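Local coordinates for protein HMG-CoA Lyase (Bacillus subtilis subsp. subtilis, PDB 1YDO) that belongs to the HMGL-like family of TIM-barrel proteins, whose fold wraps helices around a sheet of parallel strands, and forms an assembly of two chains, at residues Val12-Gly17 with Ile31-Gln36; Gln19-Trp24 with Met284-Pro289; Thr107-Asn112 with Ser118-Ile123; Ala183-Val188 with Met219-Gln224. All coordinates share one frame; numbering follows the deposited sequence.

Contact 1 of 4, residues Val12-Gly17 with Ile31-Gln36; sequences VGPRDG and ITWINQ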
loop_
_atom_site.group_PDB
_atom_site.type_symbol
_atom_site.label_atom_id
_atom_site.label_comp_id
_atom_site.label_asym_id
_atom_site.label_seq_id
_atom_site.Cartn_x
_atom_site.Cartn_y
_atom_site.Cartn_z
ATOM N N VAL A 12 5.334 -0.152 -17.359
ATOM C CA VAL A 12 6.685 -0.664 -17.620
ATOM C C VAL A 12 6.765 -2.151 -17.298
ATOM O O VAL A 12 7.856 -2.702 -17.138
ATOM C CB VAL A 12 7.781 0.064 -16.791
ATOM C CG1 VAL A 12 7.857 1.512 -17.200
ATOM C CG2 VAL A 12 7.501 -0.064 -15.301
ATOM N N GLY A 13 5.603 -2.792 -17.218
ATOM C CA GLY A 13 5.556 -4.204 -16.900
ATOM C C GLY A 13 6.252 -5.112 -17.892
ATOM O O GLY A 13 7.095 -5.950 -17.519
ATOM N N PRO A 14 5.920 -4.976 -19.182
ATOM C CA PRO A 14 6.556 -5.826 -20.189
ATOM C C PRO A 14 8.071 -5.703 -20.190
ATOM O O PRO A 14 8.766 -6.512 -20.790
ATOM C CB PRO A 14 5.923 -5.356 -21.491
ATOM C CG PRO A 14 5.578 -3.944 -21.218
ATOM C CD PRO A 14 5.036 -3.983 -19.812
ATOM N N ARG A 15 8.597 -4.701 -19.504
ATOM C CA ARG A 15 10.032 -4.555 -19.487
ATOM C C ARG A 15 10.595 -4.773 -18.095
ATOM O O ARG A 15 11.096 -5.864 -17.796
ATOM C CB ARG A 15 10.426 -3.186 -20.017
ATOM C CG ARG A 15 11.902 -3.048 -20.267
ATOM C CD ARG A 15 12.428 -1.867 -19.484
ATOM N NE ARG A 15 12.984 -2.237 -18.185
ATOM C CZ ARG A 15 13.119 -1.396 -17.163
ATOM N NH1 ARG A 15 12.727 -0.131 -17.276
ATOM N NH2 ARG A 15 13.668 -1.815 -16.035
ATOM N N ASP A 16 10.504 -3.749 -17.244
ATOM C CA ASP A 16 11.014 -3.827 -15.862
ATOM C C ASP A 16 10.369 -4.988 -15.104
ATOM O O ASP A 16 10.965 -5.548 -14.184
ATOM C CB ASP A 16 10.741 -2.518 -15.107
ATOM C CG ASP A 16 11.644 -2.346 -13.884
ATOM O OD1 ASP A 16 11.510 -1.327 -13.172
ATOM O OD2 ASP A 16 12.495 -3.232 -13.636
ATOM N N GLY A 17 9.159 -5.353 -15.511
ATOM C CA GLY A 17 8.483 -6.448 -14.859
ATOM C C GLY A 17 8.946 -7.798 -15.339
ATOM O O GLY A 17 9.315 -8.655 -14.541
ATOM N N ILE A 31 3.752 -10.645 -26.813
ATOM C CA ILE A 31 2.996 -9.868 -27.781
ATOM C C ILE A 31 1.515 -9.881 -27.442
ATOM O O ILE A 31 0.877 -8.831 -27.346
ATOM C CB ILE A 31 3.178 -10.432 -29.188
ATOM C CG1 ILE A 31 4.665 -10.435 -29.535
ATOM C CG2 ILE A 31 2.394 -9.593 -30.197
ATOM C CD1 ILE A 31 4.977 -11.128 -30.823
ATOM N N THR A 32 0.970 -11.073 -27.250
ATOM C CA THR A 32 -0.439 -11.196 -26.936
ATOM C C THR A 32 -0.831 -10.348 -25.727
ATOM O O THR A 32 -1.917 -9.760 -25.702
ATOM C CB THR A 32 -0.799 -12.636 -26.638
ATOM O OG1 THR A 32 -0.211 -13.498 -27.623
ATOM C CG2 THR A 32 -2.293 -12.790 -26.657
ATOM N N TRP A 33 0.054 -10.285 -24.729
ATOM C CA TRP A 33 -0.207 -9.518 -23.505
ATOM C C TRP A 33 -0.064 -8.021 -23.697
ATOM O O TRP A 33 -0.832 -7.238 -23.127
ATOM C CB TRP A 33 0.733 -9.955 -22.385
ATOM C CG TRP A 33 0.482 -9.269 -21.098
ATOM C CD1 TRP A 33 -0.699 -9.179 -20.436
ATOM C CD2 TRP A 33 1.456 -8.631 -20.275
ATOM N NE1 TRP A 33 -0.523 -8.523 -19.239
ATOM C CE2 TRP A 33 0.791 -8.172 -19.122
ATOM C CE3 TRP A 33 2.828 -8.398 -20.402
ATOM C CZ2 TRP A 33 1.455 -7.503 -18.099
ATOM C CZ3 TRP A 33 3.492 -7.731 -19.376
ATOM C CH2 TRP A 33 2.803 -7.289 -18.245
ATOM N N ILE A 34 0.937 -7.632 -24.483
ATOM C CA ILE A 34 1.194 -6.226 -24.764
ATOM C C ILE A 34 0.074 -5.681 -25.634
ATOM O O ILE A 34 -0.224 -4.486 -25.597
ATOM C CB ILE A 34 2.547 -6.042 -25.481
ATOM C CG1 ILE A 34 3.684 -6.503 -24.558
ATOM C CG2 ILE A 34 2.754 -4.579 -25.861
ATOM C CD1 ILE A 34 5.079 -6.284 -25.119
ATOM N N ASN A 35 -0.550 -6.567 -26.408
ATOM C CA ASN A 35 -1.657 -6.168 -27.259
ATOM C C ASN A 35 -2.813 -5.742 -26.377
ATOM O O ASN A 35 -3.404 -4.687 -26.579
ATOM C CB ASN A 35 -2.068 -7.321 -28.165
ATOM C CG ASN A 35 -1.141 -7.475 -29.348
ATOM O OD1 ASN A 35 -1.216 -8.468 -30.070
ATOM N ND2 ASN A 35 -0.265 -6.484 -29.565
ATOM N N GLN A 36 -3.117 -6.571 -25.390
ATOM C CA GLN A 36 -4.180 -6.260 -24.455
ATOM C C GLN A 36 -3.890 -4.878 -23.866
ATOM O O GLN A 36 -4.718 -3.967 -23.910
ATOM C CB GLN A 36 -4.207 -7.304 -23.343
ATOM C CG GLN A 36 -4.288 -8.732 -23.851
ATOM C CD GLN A 36 -4.277 -9.750 -22.724
ATOM O OE1 GLN A 36 -4.889 -9.537 -21.671
ATOM N NE2 GLN A 36 -3.601 -10.874 -22.945
#
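The indole of Trp33 meets the first turn of helix 13-17 with the CZ3 and CH2 atoms of its six-membered ring. Gly13 C lies at the ring edge, close to its plane and 4.1 Å from Trp33 CZ3. Pro14 comes in obliquely, its N 3.7 Å from the same Trp33 CZ3, so that the proline backbone as well as its ring borders the indole. The two side chains cross at about a right angle, and Pro14 CB is 4.0 Å from Trp33 CZ3. With CG anti to the backbone N (chi1 -177°), the indole is carried off helix 27-38 toward helix 13-17. Its nitrogen end is held elsewhere: NE1 donates to Ala276 O. Anchoring at one end and packing at the other should limit the swing of the ring.

Beside the indole, Ile34 supplies a second apolar tip. Its CD1 ends 3.8 Å from Pro14 CB, and CG1 lies 4.0 Å from that same Pro14 CB. Pro14 is thus touched by both side chains, and no hydrogen bond joins the two segments. The helix axes pass no closer than 11.5 Å, at 123° between their directions, a separation that the long side chains of Trp33 and Ile34 bridge.

All four touching residues are buried. Pro14 rests on Ile45 and Ile34 on Ile47, both of strand 44-49, while Trp33 also packs on Ile280 of helix 270-284. Helix 13-17, which directly follows strand 8-11, thus packs against both strand 44-49 and helix 27-38, and the latter reaches the same strand through Ile34.

Contact 2 of 4, residues Gln19-Trp24 with Met284-Pro289; sequences QNEPVW and MGKPLP
Val23 and Met284 mark the nearest approach of the two backbones, with their CA atoms 7.3 Å apart. Neither segment here belongs to a sheet. After a short 3-10 turn at Gln19 and Asn20, the chain becomes extended at Glu21 and again at Val23. Across from it, the chain leaves helix 270-284 through Gly285, whose positive phi of 61° turns it into an extended run from Lys286 to Leu288. No backbone hydrogen bond spans the gap, so side chains make the junction.

Met284, a selenomethionine in the model, bends at both chi2 and chi3 and lays its end between Glu21 and Val23. SE is 4.1 Å from Glu21 CG, and the methyl CE lies against Val23 CB and CG1, with Val23 CG2 farther off at 3.9 Å from Met284 CE. The Val23 and Met284 side chains lie alongside one another, running in opposing senses.

Glu21 bends at chi2 (-63°), and Lys286 reaches it from the opposite direction. The ammonium group Lys286 NZ forms a salt bridge and hydrogen bond to Glu21 OE1 at 2.9 Å, using the syn side of that oxygen and lying 16° out of the carboxylate plane. Lys286 NZ is farther from Glu21 OE2, 3.6 Å away, and that second oxygen accepts from Gly238 N instead.

Each carboxylate oxygen of buried Glu21 therefore has its own donor, which fixes the rotation of the group. The positive charge of Lys286 would be expected to stabilise the anionic carboxylate. An ion pair set beside an apolar patch thus ties the loop after helix 13-17 to the loop after helix 270-284.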
loop_
_atom_site.group_PDB
_atom_site.type_symbol
_atom_site.label_atom_id
_atom_site.label_comp_id
_atom_site.label_asym_id
_atom_site.label_seq_id
_atom_site.Cartn_x
_atom_site.Cartn_y
_atom_site.Cartn_z
ATOM N N GLN A 19 11.714 -8.627 -16.996
ATOM C CA GLN A 19 13.137 -8.881 -16.800
ATOM C C GLN A 19 13.471 -9.119 -15.344
ATOM O O GLN A 19 14.612 -9.440 -15.006
ATOM C CB GLN A 19 14.006 -7.730 -17.324
ATOM C CG GLN A 19 14.016 -6.475 -16.473
ATOM C CD GLN A 19 15.131 -5.520 -16.866
ATOM O OE1 GLN A 19 16.284 -5.743 -16.526
ATOM N NE2 GLN A 19 14.791 -4.459 -17.597
ATOM N N ASN A 20 12.479 -8.958 -14.480
ATOM C CA ASN A 20 12.683 -9.172 -13.053
ATOM C C ASN A 20 11.960 -10.438 -12.558
ATOM O O ASN A 20 11.875 -10.705 -11.359
ATOM C CB ASN A 20 12.225 -7.932 -12.269
ATOM C CG ASN A 20 13.334 -6.874 -12.119
ATOM O OD1 ASN A 20 13.907 -6.406 -13.102
ATOM N ND2 ASN A 20 13.627 -6.495 -10.872
ATOM N N GLU A 21 11.444 -11.219 -13.498
ATOM C CA GLU A 21 10.769 -12.455 -13.160
ATOM C C GLU A 21 11.606 -13.650 -13.601
ATOM O O GLU A 21 12.027 -13.739 -14.755
ATOM C CB GLU A 21 9.403 -12.492 -13.820
ATOM C CG GLU A 21 8.401 -11.562 -13.159
ATOM C CD GLU A 21 8.106 -11.955 -11.716
ATOM O OE1 GLU A 21 8.284 -13.146 -11.380
ATOM O OE2 GLU A 21 7.673 -11.086 -10.923
ATOM N N PRO A 22 11.881 -14.576 -12.673
ATOM C CA PRO A 22 12.675 -15.773 -12.957
ATOM C C PRO A 22 11.910 -16.786 -13.795
ATOM O O PRO A 22 11.965 -17.993 -13.551
ATOM C CB PRO A 22 13.022 -16.286 -11.566
ATOM C CG PRO A 22 11.833 -15.883 -10.762
ATOM C CD PRO A 22 11.563 -14.484 -11.238
ATOM N N VAL A 23 11.188 -16.288 -14.787
ATOM C CA VAL A 23 10.421 -17.161 -15.657
ATOM C C VAL A 23 10.403 -16.608 -17.061
ATOM O O VAL A 23 10.239 -15.409 -17.255
ATOM C CB VAL A 23 8.980 -17.292 -15.181
ATOM C CG1 VAL A 23 8.218 -18.215 -16.129
ATOM C CG2 VAL A 23 8.949 -17.826 -13.745
ATOM N N TRP A 24 10.563 -17.476 -18.050
ATOM C CA TRP A 24 10.556 -16.992 -19.416
ATOM C C TRP A 24 9.166 -17.056 -20.040
ATOM O O TRP A 24 8.529 -18.107 -20.078
ATOM C CB TRP A 24 11.552 -17.776 -20.276
ATOM C CG TRP A 24 11.678 -17.222 -21.676
ATOM C CD1 TRP A 24 12.275 -16.048 -22.055
ATOM C CD2 TRP A 24 11.146 -17.804 -22.874
ATOM N NE1 TRP A 24 12.141 -15.866 -23.420
ATOM C CE2 TRP A 24 11.450 -16.925 -23.942
ATOM C CE3 TRP A 24 10.434 -18.979 -23.145
ATOM C CZ2 TRP A 24 11.073 -17.190 -25.260
ATOM C CZ3 TRP A 24 10.058 -19.246 -24.459
ATOM C CH2 TRP A 24 10.376 -18.349 -25.500
HETATM N N MSE A 284 2.098 -16.846 -15.596
HETATM C CA MSE A 284 3.190 -16.845 -14.634
HETATM C C MSE A 284 3.062 -18.028 -13.681
HETATM O O MSE A 284 4.035 -18.440 -13.044
HETATM C CB MSE A 284 3.173 -15.542 -13.834
HETATM C CG MSE A 284 4.533 -15.116 -13.308
HETATM SE SE MSE A 284 5.525 -14.108 -14.628
HETATM C CE MSE A 284 6.304 -15.579 -15.616
ATOM N N GLY A 285 1.853 -18.570 -13.590
ATOM C CA GLY A 285 1.613 -19.695 -12.704
ATOM C C GLY A 285 1.901 -19.326 -11.259
ATOM O O GLY A 285 1.950 -20.183 -10.375
ATOM N N LYS A 286 2.093 -18.035 -11.021
ATOM C CA LYS A 286 2.382 -17.542 -9.696
ATOM C C LYS A 286 1.470 -16.356 -9.451
ATOM O O LYS A 286 1.145 -15.622 -10.372
ATOM C CB LYS A 286 3.839 -17.096 -9.618
ATOM C CG LYS A 286 4.299 -16.727 -8.231
ATOM C CD LYS A 286 4.989 -15.368 -8.234
ATOM C CE LYS A 286 6.213 -15.338 -9.142
ATOM N NZ LYS A 286 6.939 -14.047 -8.998
ATOM N N PRO A 287 1.020 -16.166 -8.205
ATOM C CA PRO A 287 0.141 -15.031 -7.910
ATOM C C PRO A 287 0.907 -13.706 -7.859
ATOM O O PRO A 287 2.016 -13.644 -7.342
ATOM C CB PRO A 287 -0.461 -15.413 -6.561
ATOM C CG PRO A 287 0.658 -16.194 -5.913
ATOM C CD PRO A 287 1.126 -17.071 -7.044
ATOM N N LEU A 288 0.314 -12.654 -8.410
ATOM C CA LEU A 288 0.942 -11.343 -8.399
ATOM C C LEU A 288 0.495 -10.582 -7.172
ATOM O O LEU A 288 -0.628 -10.747 -6.698
ATOM C CB LEU A 288 0.563 -10.568 -9.644
ATOM C CG LEU A 288 1.436 -10.788 -10.890
ATOM C CD1 LEU A 288 2.190 -12.108 -10.832
ATOM C CD2 LEU A 288 0.538 -10.723 -12.115
ATOM N N PRO A 289 1.368 -9.713 -6.652
ATOM C CA PRO A 289 1.093 -8.902 -5.461
ATOM C C PRO A 289 -0.083 -7.918 -5.529
ATOM O O PRO A 289 -0.574 -7.458 -4.492
ATOM C CB PRO A 289 2.424 -8.191 -5.227
ATOM C CG PRO A 289 2.997 -8.078 -6.604
ATOM C CD PRO A 289 2.720 -9.436 -7.168
#

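Contact 3 of 4, residues Thr107-Asn112 with Ser118-Ile123; sequences THNRKN and SESLHI
Asn109 and Arg110 face Ser120 and Glu119 within the beta-alpha-beta crossover that leads from strand 97-103 to the adjacent parallel strand 137-143 of the barrel. The chain passes first through the short helix 106-110 and then through the long helix 117-133, and this contact joins the end of the former to the start of the latter. The nearest CA atoms, those of Asn109 and Ser120, are 8.3 Å apart, so the helices meet through side chains.

Arg110 leaves its backbone with CG trans to N (chi1 174°), then bends at chi2 and chi3 to bring its guanidinium beside Glu119. The salt bridge runs from Arg110 NH1 to Glu119 OE2 at 3.3 Å. The oxygen approaches the guanidinium at its edge, near the plane, but the two flat groups are inclined by 37°, and Glu119 OE1 is 4.1 Å from Arg110 NH1. The contact is thus made through one oxygen. The other terminal nitrogen, NH2, donates to Asn114 OD1 in the connecting loop.

Asn109 points its amide at Ser120, with Asn109 CG 3.9 Å from Ser120 OG. Both side chains also touch Met102 of strand 97-103.

Chemically, the pairing is graded by depth: neutral polar groups meet where Asn109 and Ser120 are buried, and opposite charges meet where Arg110 and Glu119 are partly exposed. The long, one-oxygen ion pair is probably a modest link, reinforced by the grip of Asn114 on the same guanidinium.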
loop_
_atom_site.group_PDB
_atom_site.type_symbol
_atom_site.label_atom_id
_atom_site.label_comp_id
_atom_site.label_asym_id
_atom_site.label_seq_id
_atom_site.Cartn_x
_atom_site.Cartn_y
_atom_site.Cartn_z
ATOM N N THR A 107 28.432 3.677 -6.582
ATOM C CA THR A 107 28.572 2.245 -6.337
ATOM C C THR A 107 27.545 1.423 -7.104
ATOM O O THR A 107 27.888 0.430 -7.741
ATOM C CB THR A 107 28.446 1.929 -4.838
ATOM O OG1 THR A 107 29.315 2.796 -4.102
ATOM C CG2 THR A 107 28.835 0.480 -4.561
ATOM N N HIS A 108 26.284 1.842 -7.038
ATOM C CA HIS A 108 25.215 1.139 -7.731
ATOM C C HIS A 108 25.427 1.178 -9.236
ATOM O O HIS A 108 25.260 0.179 -9.928
ATOM C CB HIS A 108 23.852 1.761 -7.412
ATOM C CG HIS A 108 22.701 1.043 -8.052
ATOM N ND1 HIS A 108 22.368 -0.261 -7.734
ATOM C CD2 HIS A 108 21.810 1.435 -8.986
ATOM C CE1 HIS A 108 21.323 -0.631 -8.443
ATOM N NE2 HIS A 108 20.960 0.377 -9.213
ATOM N N ASN A 109 25.789 2.347 -9.736
ATOM C CA ASN A 109 26.008 2.518 -11.161
ATOM C C ASN A 109 27.143 1.613 -11.625
ATOM O O ASN A 109 26.975 0.773 -12.517
ATOM C CB ASN A 109 26.352 3.977 -11.462
ATOM C CG ASN A 109 26.099 4.347 -12.904
ATOM O OD1 ASN A 109 26.902 5.038 -13.526
ATOM N ND2 ASN A 109 24.970 3.904 -13.442
ATOM N N ARG A 110 28.305 1.785 -11.007
ATOM C CA ARG A 110 29.472 0.987 -11.362
ATOM C C ARG A 110 29.206 -0.509 -11.203
ATOM O O ARG A 110 29.798 -1.329 -11.905
ATOM C CB ARG A 110 30.679 1.411 -10.511
ATOM C CG ARG A 110 31.923 0.544 -10.706
ATOM C CD ARG A 110 33.198 1.375 -10.647
ATOM N NE ARG A 110 33.361 2.222 -11.825
ATOM C CZ ARG A 110 33.472 1.760 -13.069
ATOM N NH1 ARG A 110 33.620 2.604 -14.085
ATOM N NH2 ARG A 110 33.436 0.453 -13.300
ATOM N N LYS A 111 28.307 -0.865 -10.290
ATOM C CA LYS A 111 27.994 -2.272 -10.068
ATOM C C LYS A 111 26.622 -2.596 -10.637
ATOM O O LYS A 111 25.744 -3.079 -9.926
ATOM C CB LYS A 111 28.034 -2.590 -8.565
ATOM C CG LYS A 111 28.104 -4.081 -8.244
ATOM C CD LYS A 111 28.390 -4.315 -6.771
ATOM C CE LYS A 111 28.615 -5.795 -6.478
ATOM N NZ LYS A 111 28.837 -6.098 -5.028
ATOM N N ASN A 112 26.443 -2.333 -11.926
ATOM C CA ASN A 112 25.166 -2.579 -12.583
ATOM C C ASN A 112 25.373 -2.480 -14.075
ATOM O O ASN A 112 24.940 -3.343 -14.837
ATOM C CB ASN A 112 24.134 -1.537 -12.149
ATOM C CG ASN A 112 22.910 -2.156 -11.499
ATOM O OD1 ASN A 112 21.965 -1.450 -11.136
ATOM N ND2 ASN A 112 22.919 -3.475 -11.343
ATOM N N SER A 118 30.078 9.710 -14.305
ATOM C CA SER A 118 30.540 10.589 -15.381
ATOM C C SER A 118 30.517 9.871 -16.713
ATOM O O SER A 118 29.989 10.378 -17.693
ATOM C CB SER A 118 31.961 11.086 -15.097
ATOM O OG SER A 118 32.880 10.010 -15.091
ATOM N N GLU A 119 31.106 8.685 -16.730
ATOM C CA GLU A 119 31.167 7.882 -17.932
ATOM C C GLU A 119 29.772 7.659 -18.468
ATOM O O GLU A 119 29.516 7.885 -19.648
ATOM C CB GLU A 119 31.827 6.546 -17.637
ATOM C CG GLU A 119 33.296 6.670 -17.277
ATOM C CD GLU A 119 33.918 5.331 -16.911
ATOM O OE1 GLU A 119 33.841 4.387 -17.735
ATOM O OE2 GLU A 119 34.489 5.230 -15.803
ATOM N N SER A 120 28.864 7.215 -17.604
ATOM C CA SER A 120 27.490 6.987 -18.040
ATOM C C SER A 120 26.904 8.290 -18.548
ATOM O O SER A 120 26.284 8.336 -19.611
ATOM C CB SER A 120 26.626 6.459 -16.890
ATOM O OG SER A 120 26.930 5.114 -16.597
ATOM N N LEU A 121 27.107 9.351 -17.782
ATOM C CA LEU A 121 26.583 10.647 -18.165
ATOM C C LEU A 121 26.994 10.928 -19.600
ATOM O O LEU A 121 26.188 11.333 -20.435
ATOM C CB LEU A 121 27.136 11.730 -17.243
ATOM C CG LEU A 121 26.507 13.122 -17.343
ATOM C CD1 LEU A 121 25.048 13.089 -16.895
ATOM C CD2 LEU A 121 27.289 14.074 -16.466
ATOM N N HIS A 122 28.264 10.690 -19.881
ATOM C CA HIS A 122 28.800 10.921 -21.209
ATOM C C HIS A 122 28.100 10.051 -22.256
ATOM O O HIS A 122 27.846 10.495 -23.377
ATOM C CB HIS A 122 30.308 10.647 -21.204
ATOM C CG HIS A 122 31.004 11.060 -22.465
ATOM N ND1 HIS A 122 31.344 10.168 -23.451
ATOM C CD2 HIS A 122 31.409 12.283 -22.894
ATOM C CE1 HIS A 122 31.934 10.819 -24.446
ATOM N NE2 HIS A 122 31.983 12.098 -24.130
ATOM N N ILE A 123 27.789 8.812 -21.885
ATOM C CA ILE A 123 27.125 7.898 -22.800
ATOM C C ILE A 123 25.746 8.439 -23.150
ATOM O O ILE A 123 25.442 8.706 -24.317
ATOM C CB ILE A 123 26.943 6.491 -22.176
ATOM C CG1 ILE A 123 28.253 6.006 -21.560
ATOM C CG2 ILE A 123 26.465 5.512 -23.241
ATOM C CD1 ILE A 123 29.410 5.887 -22.541
#

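Contact 4 of 4, residues Ala183-Val188 with Met219-Gln224; sequences ANPAQV and MVTALQ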
loop_
_atom_site.group_PDB
_atom_site.type_symbol
_atom_site.label_atom_id
_atom_site.label_comp_id
_atom_site.label_asym_id
_atom_site.label_seq_id
_atom_site.Cartn_x
_atom_site.Cartn_y
_atom_site.Cartn_z
ATOM N N ALA A 183 11.548 4.433 0.512
ATOM C CA ALA A 183 11.205 5.852 0.517
ATOM C C ALA A 183 9.923 6.021 1.307
ATOM O O ALA A 183 9.051 5.159 1.267
ATOM C CB ALA A 183 11.007 6.351 -0.905
ATOM N N ASN A 184 9.818 7.124 2.037
ATOM C CA ASN A 184 8.628 7.408 2.827
ATOM C C ASN A 184 8.093 8.769 2.408
ATOM O O ASN A 184 8.837 9.599 1.882
ATOM C CB ASN A 184 8.956 7.445 4.315
ATOM C CG ASN A 184 10.093 8.362 4.614
ATOM O OD1 ASN A 184 11.243 7.937 4.623
ATOM N ND2 ASN A 184 9.791 9.637 4.834
ATOM N N PRO A 185 6.796 9.017 2.646
ATOM C CA PRO A 185 6.139 10.276 2.294
ATOM C C PRO A 185 6.892 11.487 2.777
ATOM O O PRO A 185 6.778 12.571 2.220
ATOM C CB PRO A 185 4.771 10.149 2.954
ATOM C CG PRO A 185 4.527 8.667 2.911
ATOM C CD PRO A 185 5.859 8.113 3.332
ATOM N N ALA A 186 7.672 11.311 3.824
ATOM C CA ALA A 186 8.421 12.443 4.343
ATOM C C ALA A 186 9.628 12.696 3.449
ATOM O O ALA A 186 9.939 13.837 3.128
ATOM C CB ALA A 186 8.870 12.169 5.766
ATOM N N GLN A 187 10.295 11.623 3.043
ATOM C CA GLN A 187 11.466 11.724 2.194
ATOM C C GLN A 187 11.112 12.228 0.799
ATOM O O GLN A 187 11.805 13.069 0.226
ATOM C CB GLN A 187 12.129 10.356 2.089
ATOM C CG GLN A 187 13.592 10.382 1.716
ATOM C CD GLN A 187 14.129 8.988 1.427
ATOM O OE1 GLN A 187 13.790 8.025 2.122
ATOM N NE2 GLN A 187 14.977 8.874 0.401
ATOM N N VAL A 188 10.033 11.707 0.240
ATOM C CA VAL A 188 9.638 12.135 -1.098
ATOM C C VAL A 188 9.228 13.604 -1.097
ATOM O O VAL A 188 9.228 14.268 -2.137
ATOM C CB VAL A 188 8.451 11.288 -1.672
ATOM C CG1 VAL A 188 8.781 9.820 -1.589
ATOM C CG2 VAL A 188 7.164 11.595 -0.927
HETATM N N MSE A 219 3.059 8.062 -3.367
HETATM C CA MSE A 219 2.422 8.670 -4.516
HETATM C C MSE A 219 1.519 9.825 -4.121
HETATM O O MSE A 219 1.466 10.840 -4.810
HETATM C CB MSE A 219 1.614 7.638 -5.243
HETATM C CG MSE A 219 1.404 7.988 -6.656
HETATM SE SE MSE A 219 0.969 6.352 -7.503
HETATM C CE MSE A 219 2.662 5.396 -7.287
ATOM N N VAL A 220 0.799 9.661 -3.016
ATOM C CA VAL A 220 -0.085 10.709 -2.564
ATOM C C VAL A 220 0.719 11.964 -2.281
ATOM O O VAL A 220 0.358 13.050 -2.728
ATOM C CB VAL A 220 -0.850 10.294 -1.302
ATOM C CG1 VAL A 220 -1.577 11.499 -0.718
ATOM C CG2 VAL A 220 -1.845 9.197 -1.643
ATOM N N THR A 221 1.812 11.812 -1.540
ATOM C CA THR A 221 2.674 12.949 -1.224
ATOM C C THR A 221 3.120 13.628 -2.524
ATOM O O THR A 221 3.088 14.847 -2.635
ATOM C CB THR A 221 3.913 12.495 -0.443
ATOM O OG1 THR A 221 3.495 11.870 0.771
ATOM C CG2 THR A 221 4.802 13.683 -0.109
ATOM N N ALA A 222 3.537 12.825 -3.498
ATOM C CA ALA A 222 3.955 13.357 -4.777
ATOM C C ALA A 222 2.781 14.068 -5.461
ATOM O O ALA A 222 2.924 15.183 -5.962
ATOM C CB ALA A 222 4.491 12.246 -5.663
ATOM N N LEU A 223 1.615 13.435 -5.489
ATOM C CA LEU A 223 0.463 14.062 -6.110
ATOM C C LEU A 223 0.231 15.441 -5.520
ATOM O O LEU A 223 -0.247 16.350 -6.203
ATOM C CB LEU A 223 -0.787 13.216 -5.911
ATOM C CG LEU A 223 -1.002 12.130 -6.947
ATOM C CD1 LEU A 223 -2.099 11.225 -6.460
ATOM C CD2 LEU A 223 -1.349 12.736 -8.292
ATOM N N GLN A 224 0.571 15.590 -4.249
ATOM C CA GLN A 224 0.404 16.857 -3.559
ATOM C C GLN A 224 1.479 17.866 -3.929
ATOM O O GLN A 224 1.239 19.068 -3.879
ATOM C CB GLN A 224 0.436 16.640 -2.057
ATOM C CG GLN A 224 -0.792 15.987 -1.471
ATOM C CD GLN A 224 -0.657 15.781 0.035
ATOM O OE1 GLN A 224 -1.610 15.386 0.712
ATOM N NE2 GLN A 224 0.536 16.048 0.564
#
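Thr221 lays both branches of its side chain over the first turn of helix 185-196. The hydroxyl branch crosses Pro185 at about a right angle, with Thr221 OG1 3.1 Å from Pro185 CB. The methyl branch reaches Val188, three residues further on: Thr221 CG2 lies 3.3 Å from Val188 CG2 and also borders the carbonyl oxygen of Pro185. A single torsion divides the work, since chi1 of -60° sets CG2 anti to the backbone N and OG1 anti to the carbonyl carbon.

Val188 answers with one methyl. Its CG2 is the branch that touches, 3.4 Å from Thr221 CB, and its side chain runs at a slant to that of the threonine. No hydrogen bond joins the segments, which meet by van der Waals packing. The CA atoms of Pro185 and Thr221 are 5.6 Å apart and those of Val188 and Ala222 6.9 Å apart, consistent with the small side chains involved.

The touching residues are all buried. Just before helix 185-196, Ala183 O accepts from Asn218 ND2 and Thr214 OG1, which adds hydrogen bonds to the packing. Met219, Ala222 and Leu223 pack against Phe230 of strand 229-232, placing helix 215-225 on the outside of the barrel. The second subunit lies close by: Pro185 packs on Val220 of that chain, and Gln224 hydrogen-bonds to its Gln224. Two successive barrel helices, linked through strand 204-207, thus meet beside the subunit interface.

In the fold
Contacts 1 and 4 are buried and have no hydrogen bond across their segments; contact 4 includes a threonine hydroxyl, whereas the side chains meeting in contact 1 are apolar. Contacts 2 and 3 are partly buried and each carries a salt bridge. Contact 1 lies nearest the middle of the chain, its centre about 12 Å from the chain centre, against about 17 Å for contacts 2 and 4 and 19 Å for contact 3. Contacts 1 and 2 are neighbours in sequence and space, centres about 12 Å apart; helix 270-284 borders both. Contact 4 lies opposite contact 1 across the chain centre, near the second subunit. Contact 3 joins helices consecutive in sequence, whereas contact 2 joins distant parts of the chain.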